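Local coordinates for PTS system, nitrogen regulatory IIA protein (Neisseria meningitidis, PDB 2A0J), which probably takes part in phosphotransfer from a phosphohistidine carrier protein and in nitrogen regulation as a IIA component of the phosphotransferase system, at residues A[134-137]-A[141-144]; A[12-17]-A[30-35]. One frame throughout, in Å; residues are numbered along the deposited sequence.

Contact 1. Residues A[134-137]-A[141-144]; sequences MTVS and EVRA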
loop_
_atom_site.group_PDB
_atom_site.type_symbol
_atom_site.label_atom_id
_atom_site.label_comp_id
_atom_site.label_asym_id
_atom_site.label_seq_id
_atom_site.Cartn_x
_atom_site.Cartn_y
_atom_site.Cartn_z
ATOM N N MET A 134 14.214 -2.495 0.839
ATOM C CA MET A 134 14.754 -2.268 -0.494
ATOM C C MET A 134 15.751 -3.343 -0.939
ATOM O O MET A 134 16.077 -3.418 -2.126
ATOM C CB MET A 134 15.449 -0.898 -0.582
ATOM C CG MET A 134 14.515 0.301 -0.627
ATOM S SD MET A 134 13.326 0.263 -1.981
ATOM C CE MET A 134 14.331 0.747 -3.335
ATOM N N THR A 135 16.236 -4.170 -0.014
ATOM C CA THR A 135 17.218 -5.195 -0.389
ATOM C C THR A 135 16.823 -6.664 -0.227
ATOM O O THR A 135 17.276 -7.505 -1.002
ATOM C CB THR A 135 18.572 -4.981 0.347
ATOM O OG1 THR A 135 18.387 -5.092 1.766
ATOM C CG2 THR A 135 19.143 -3.604 0.011
ATOM N N VAL A 136 15.988 -6.975 0.762
ATOM C CA VAL A 136 15.570 -8.357 0.993
ATOM C C VAL A 136 15.108 -9.033 -0.297
ATOM O O VAL A 136 14.464 -8.414 -1.140
ATOM C CB VAL A 136 14.463 -8.436 2.067
ATOM C CG1 VAL A 136 15.010 -7.929 3.388
ATOM C CG2 VAL A 136 13.245 -7.624 1.645
ATOM N N SER A 137 15.446 -10.311 -0.442
ATOM C CA SER A 137 15.115 -11.063 -1.647
ATOM C C SER A 137 13.742 -11.733 -1.688
ATOM O O SER A 137 13.116 -11.802 -2.747
ATOM C CB SER A 137 16.192 -12.125 -1.895
ATOM O OG SER A 137 17.486 -11.549 -1.881
ATOM N N GLU A 141 10.582 -12.276 3.946
ATOM C CA GLU A 141 11.389 -11.295 4.667
ATOM C C GLU A 141 10.594 -9.988 4.759
ATOM O O GLU A 141 10.599 -9.316 5.796
ATOM C CB GLU A 141 12.714 -11.043 3.937
ATOM C CG GLU A 141 13.679 -12.219 3.969
ATOM C CD GLU A 141 14.793 -12.094 2.944
ATOM O OE1 GLU A 141 14.489 -12.120 1.732
ATOM O OE2 GLU A 141 15.971 -11.973 3.346
ATOM N N VAL A 142 9.913 -9.627 3.671
ATOM C CA VAL A 142 9.102 -8.413 3.672
ATOM C C VAL A 142 8.047 -8.475 4.778
ATOM O O VAL A 142 7.866 -7.512 5.525
ATOM C CB VAL A 142 8.399 -8.208 2.320
ATOM C CG1 VAL A 142 7.401 -7.067 2.413
ATOM C CG2 VAL A 142 9.436 -7.914 1.249
ATOM N N ARG A 143 7.358 -9.610 4.881
ATOM C CA ARG A 143 6.335 -9.783 5.908
ATOM C C ARG A 143 6.942 -9.706 7.299
ATOM O O ARG A 143 6.409 -9.032 8.178
ATOM C CB ARG A 143 5.620 -11.132 5.756
ATOM C CG ARG A 143 4.624 -11.204 4.615
ATOM C CD ARG A 143 3.854 -12.522 4.615
ATOM N NE ARG A 143 2.927 -12.656 5.738
ATOM C CZ ARG A 143 3.236 -13.195 6.911
ATOM N NH1 ARG A 143 4.456 -13.663 7.131
ATOM N NH2 ARG A 143 2.318 -13.263 7.866
ATOM N N ALA A 144 8.053 -10.410 7.494
ATOM C CA ALA A 144 8.736 -10.433 8.779
ATOM C C ALA A 144 9.059 -9.016 9.232
ATOM O O ALA A 144 8.880 -8.674 10.400
ATOM C CB ALA A 144 10.022 -11.267 8.682
#
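Val136 and Glu141 meet at the turn between helices 127-135 and 139-146, their side chains sliding past each other in opposite directions. The beta carbons form the centre of the contact, with Val136 CB 3.7 Å from Glu141 CB. Val136 CG1 lies beside the same methylene carbon, 3.9 Å from Glu141 CB. This branch stands anti to the carbonyl carbon (chi1 -63°), which places CG2 between the backbone N and the carbonyl carbon, directed to the next residue of the helix: Val136 CG2 is 3.8 Å from Val142 CG2, the two valines crossing at about a right angle. Val142 is buried and offers this one methyl to the contact.

Beyond CG the Glu141 chain runs extended (chi2 164°), which carries its carboxylate back along the linker past Val136. Glu141 OE1 arrives 3.0 Å from Ser137 N and 4.0 Å from Ser137 CB. The same oxygen accepts a hydrogen bond from Ser138 N. That bond, from the residue just before helix 139-146 to a glutamate three positions on, is expected of the glutamate in a capping box. A carboxylate at the start of the helix would probably also interact favourably with the helix dipole.

The apolar and polar parts of Glu141 are thus both used, the methylene against valine and the oxygen against the linker backbone. Val142 packs on Leu15 of strand 13-17, and Val136 O accepts a hydrogen bond from Arg82 NH2. On one flank Met134 touches strand 97-106; on the other, Arg143 NE bonds to Leu8 O, tying helix 139-146 to the chain just after helix 3-7.

Contact 2. Residues A[12-17]-A[30-35]; sequences HIVLDM and GLLLER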
loop_
_atom_site.group_PDB
_atom_site.type_symbol
_atom_site.label_atom_id
_atom_site.label_comp_id
_atom_site.label_asym_id
_atom_site.label_seq_id
_atom_site.Cartn_x
_atom_site.Cartn_y
_atom_site.Cartn_z
ATOM N N HIS A 12 -0.165 -11.305 -1.787
ATOM C CA HIS A 12 -0.465 -9.877 -1.947
ATOM C C HIS A 12 0.796 -9.006 -1.942
ATOM O O HIS A 12 0.720 -7.794 -1.736
ATOM C CB HIS A 12 -1.405 -9.396 -0.834
ATOM C CG HIS A 12 -2.808 -9.912 -0.953
ATOM N ND1 HIS A 12 -3.773 -9.670 0.001
ATOM C CD2 HIS A 12 -3.405 -10.662 -1.909
ATOM C CE1 HIS A 12 -4.902 -10.251 -0.362
ATOM N NE2 HIS A 12 -4.705 -10.860 -1.517
ATOM N N ILE A 13 1.946 -9.635 -2.175
ATOM C CA ILE A 13 3.232 -8.951 -2.197
ATOM C C ILE A 13 3.918 -9.092 -3.553
ATOM O O ILE A 13 4.020 -10.192 -4.084
ATOM C CB ILE A 13 4.156 -9.519 -1.113
ATOM C CG1 ILE A 13 3.516 -9.299 0.262
ATOM C CG2 ILE A 13 5.540 -8.884 -1.214
ATOM C CD1 ILE A 13 4.250 -9.967 1.393
ATOM N N VAL A 14 4.367 -7.966 -4.111
ATOM C CA VAL A 14 5.063 -7.931 -5.405
ATOM C C VAL A 14 6.449 -7.337 -5.135
ATOM O O VAL A 14 6.565 -6.239 -4.586
ATOM C CB VAL A 14 4.308 -7.042 -6.437
ATOM C CG1 VAL A 14 5.039 -7.044 -7.775
ATOM C CG2 VAL A 14 2.894 -7.545 -6.622
ATOM N N LEU A 15 7.495 -8.058 -5.526
ATOM C CA LEU A 15 8.867 -7.623 -5.271
ATOM C C LEU A 15 9.595 -6.849 -6.364
ATOM O O LEU A 15 10.522 -6.095 -6.065
ATOM C CB LEU A 15 9.719 -8.842 -4.906
ATOM C CG LEU A 15 9.242 -9.715 -3.744
ATOM C CD1 LEU A 15 10.033 -11.014 -3.732
ATOM C CD2 LEU A 15 9.391 -8.964 -2.429
ATOM N N ASP A 16 9.195 -7.027 -7.622
ATOM C CA ASP A 16 9.889 -6.363 -8.722
ATOM C C ASP A 16 8.964 -5.925 -9.852
ATOM O O ASP A 16 9.128 -6.341 -10.997
ATOM C CB ASP A 16 10.957 -7.313 -9.268
ATOM C CG ASP A 16 11.943 -6.625 -10.187
ATOM O OD1 ASP A 16 12.748 -7.340 -10.817
ATOM O OD2 ASP A 16 11.922 -5.378 -10.276
ATOM N N MET A 17 8.003 -5.065 -9.532
ATOM C CA MET A 17 7.046 -4.595 -10.530
ATOM C C MET A 17 7.580 -3.499 -11.454
ATOM O O MET A 17 8.105 -2.483 -11.005
ATOM C CB MET A 17 5.774 -4.098 -9.841
ATOM C CG MET A 17 4.712 -3.576 -10.807
ATOM S SD MET A 17 3.324 -2.782 -9.968
ATOM C CE MET A 17 2.364 -4.208 -9.526
ATOM N N GLY A 30 -5.761 -2.338 -7.981
ATOM C CA GLY A 30 -7.152 -2.742 -8.050
ATOM C C GLY A 30 -7.250 -4.230 -8.337
ATOM O O GLY A 30 -8.101 -4.937 -7.793
ATOM N N LEU A 31 -6.359 -4.705 -9.197
ATOM C CA LEU A 31 -6.314 -6.113 -9.573
ATOM C C LEU A 31 -5.943 -7.021 -8.396
ATOM O O LEU A 31 -6.554 -8.068 -8.196
ATOM C CB LEU A 31 -5.327 -6.296 -10.731
ATOM C CG LEU A 31 -5.905 -5.782 -12.053
ATOM C CD1 LEU A 31 -4.820 -5.671 -13.122
ATOM C CD2 LEU A 31 -7.033 -6.724 -12.490
ATOM N N LEU A 32 -4.950 -6.605 -7.614
ATOM C CA LEU A 32 -4.503 -7.372 -6.457
ATOM C C LEU A 32 -5.576 -7.485 -5.369
ATOM O O LEU A 32 -5.742 -8.541 -4.756
ATOM C CB LEU A 32 -3.251 -6.727 -5.857
ATOM C CG LEU A 32 -1.973 -6.711 -6.696
ATOM C CD1 LEU A 32 -0.890 -5.966 -5.946
ATOM C CD2 LEU A 32 -1.539 -8.128 -6.994
ATOM N N LEU A 33 -6.301 -6.397 -5.130
ATOM C CA LEU A 33 -7.338 -6.375 -4.107
ATOM C C LEU A 33 -8.741 -6.724 -4.625
ATOM O O LEU A 33 -9.678 -6.873 -3.846
ATOM C CB LEU A 33 -7.351 -5.002 -3.430
ATOM C CG LEU A 33 -5.981 -4.521 -2.921
ATOM C CD1 LEU A 33 -6.188 -3.287 -2.075
ATOM C CD2 LEU A 33 -5.283 -5.604 -2.098
ATOM N N GLU A 34 -8.866 -6.874 -5.940
ATOM C CA GLU A 34 -10.130 -7.208 -6.593
ATOM C C GLU A 34 -10.864 -8.440 -6.043
ATOM O O GLU A 34 -10.261 -9.467 -5.730
ATOM C CB GLU A 34 -9.881 -7.411 -8.091
ATOM C CG GLU A 34 -11.103 -7.836 -8.888
ATOM C CD GLU A 34 -10.799 -8.052 -10.357
ATOM O OE1 GLU A 34 -11.750 -8.294 -11.127
ATOM O OE2 GLU A 34 -9.613 -7.988 -10.743
ATOM N N ARG A 35 -12.185 -8.312 -5.963
ATOM C CA ARG A 35 -13.104 -9.353 -5.492
ATOM C C ARG A 35 -12.894 -9.925 -4.097
ATOM O O ARG A 35 -13.863 -10.174 -3.386
ATOM C CB ARG A 35 -13.173 -10.504 -6.486
ATOM C CG ARG A 35 -14.244 -11.510 -6.120
ATOM C CD ARG A 35 -14.528 -12.437 -7.275
ATOM N NE ARG A 35 -13.316 -13.111 -7.722
ATOM C CZ ARG A 35 -13.254 -13.904 -8.784
ATOM N NH1 ARG A 35 -14.342 -14.123 -9.516
ATOM N NH2 ARG A 35 -12.108 -14.478 -9.111
#
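Leu32, near the C-terminal end of helix 22-33, supplies most of the helix surface that packs against Val14 and His12. Its CG stands anti to the carbonyl carbon (chi1 -65°) and the chain then continues extended, which brings one methyl toward the strand: Leu32 CD1 lies 4.2 Å from Val14 CG2. The two side chains cross obliquely, and the Val14 branch used is the one beside its own backbone N.

The strand runs out from residue 13 and the helix returns, so that His12 and Leu32 are the closest backbone pair, 6.6 Å between their CA atoms. This is a beta-alpha unit at the edge of the sheet, with helix 22-33 packed on one face of the mixed alpha/beta fold. Strand 13-17 is itself held to strand 77-83 by backbone hydrogen bonds of Val14 with Phe80 and Arg82.

His12 reaches over the last turn of the helix. With CG beside its backbone N (chi1 -71°), the imidazole extends toward the helix end and lies obliquely to the Leu32 carbonyl; His12 NE2 is 4.1 Å from Leu32 O, too long for a hydrogen bond, and the ring lies only near the carbonyl. The His12 side chain also touches Thr77 of strand 77-83.

Overall arrangement
The two contacts follow one another along the chain, 12-17/30-35 first, and their centres lie 16 Å apart. They meet across strand 13-17, whose Ile13 and Leu15 turn to helix 139-146 while Val14 turns to helix 22-33. Leu15 CD2 lies 3.8 Å from Val142 CG2, and Ile13 CD1 approaches Arg143 CG at 3.5 Å. Arg82 of strand 77-83 joins the two contacts by hydrogen bonds from NH2 to Val136 O and from NE to Leu15 O. Both contacts involve elements packed about the strand 13-17 edge of the sheet; the histidine of the family signature, probably the phosphorylated residue, lies on strand 63-70 at the other edge.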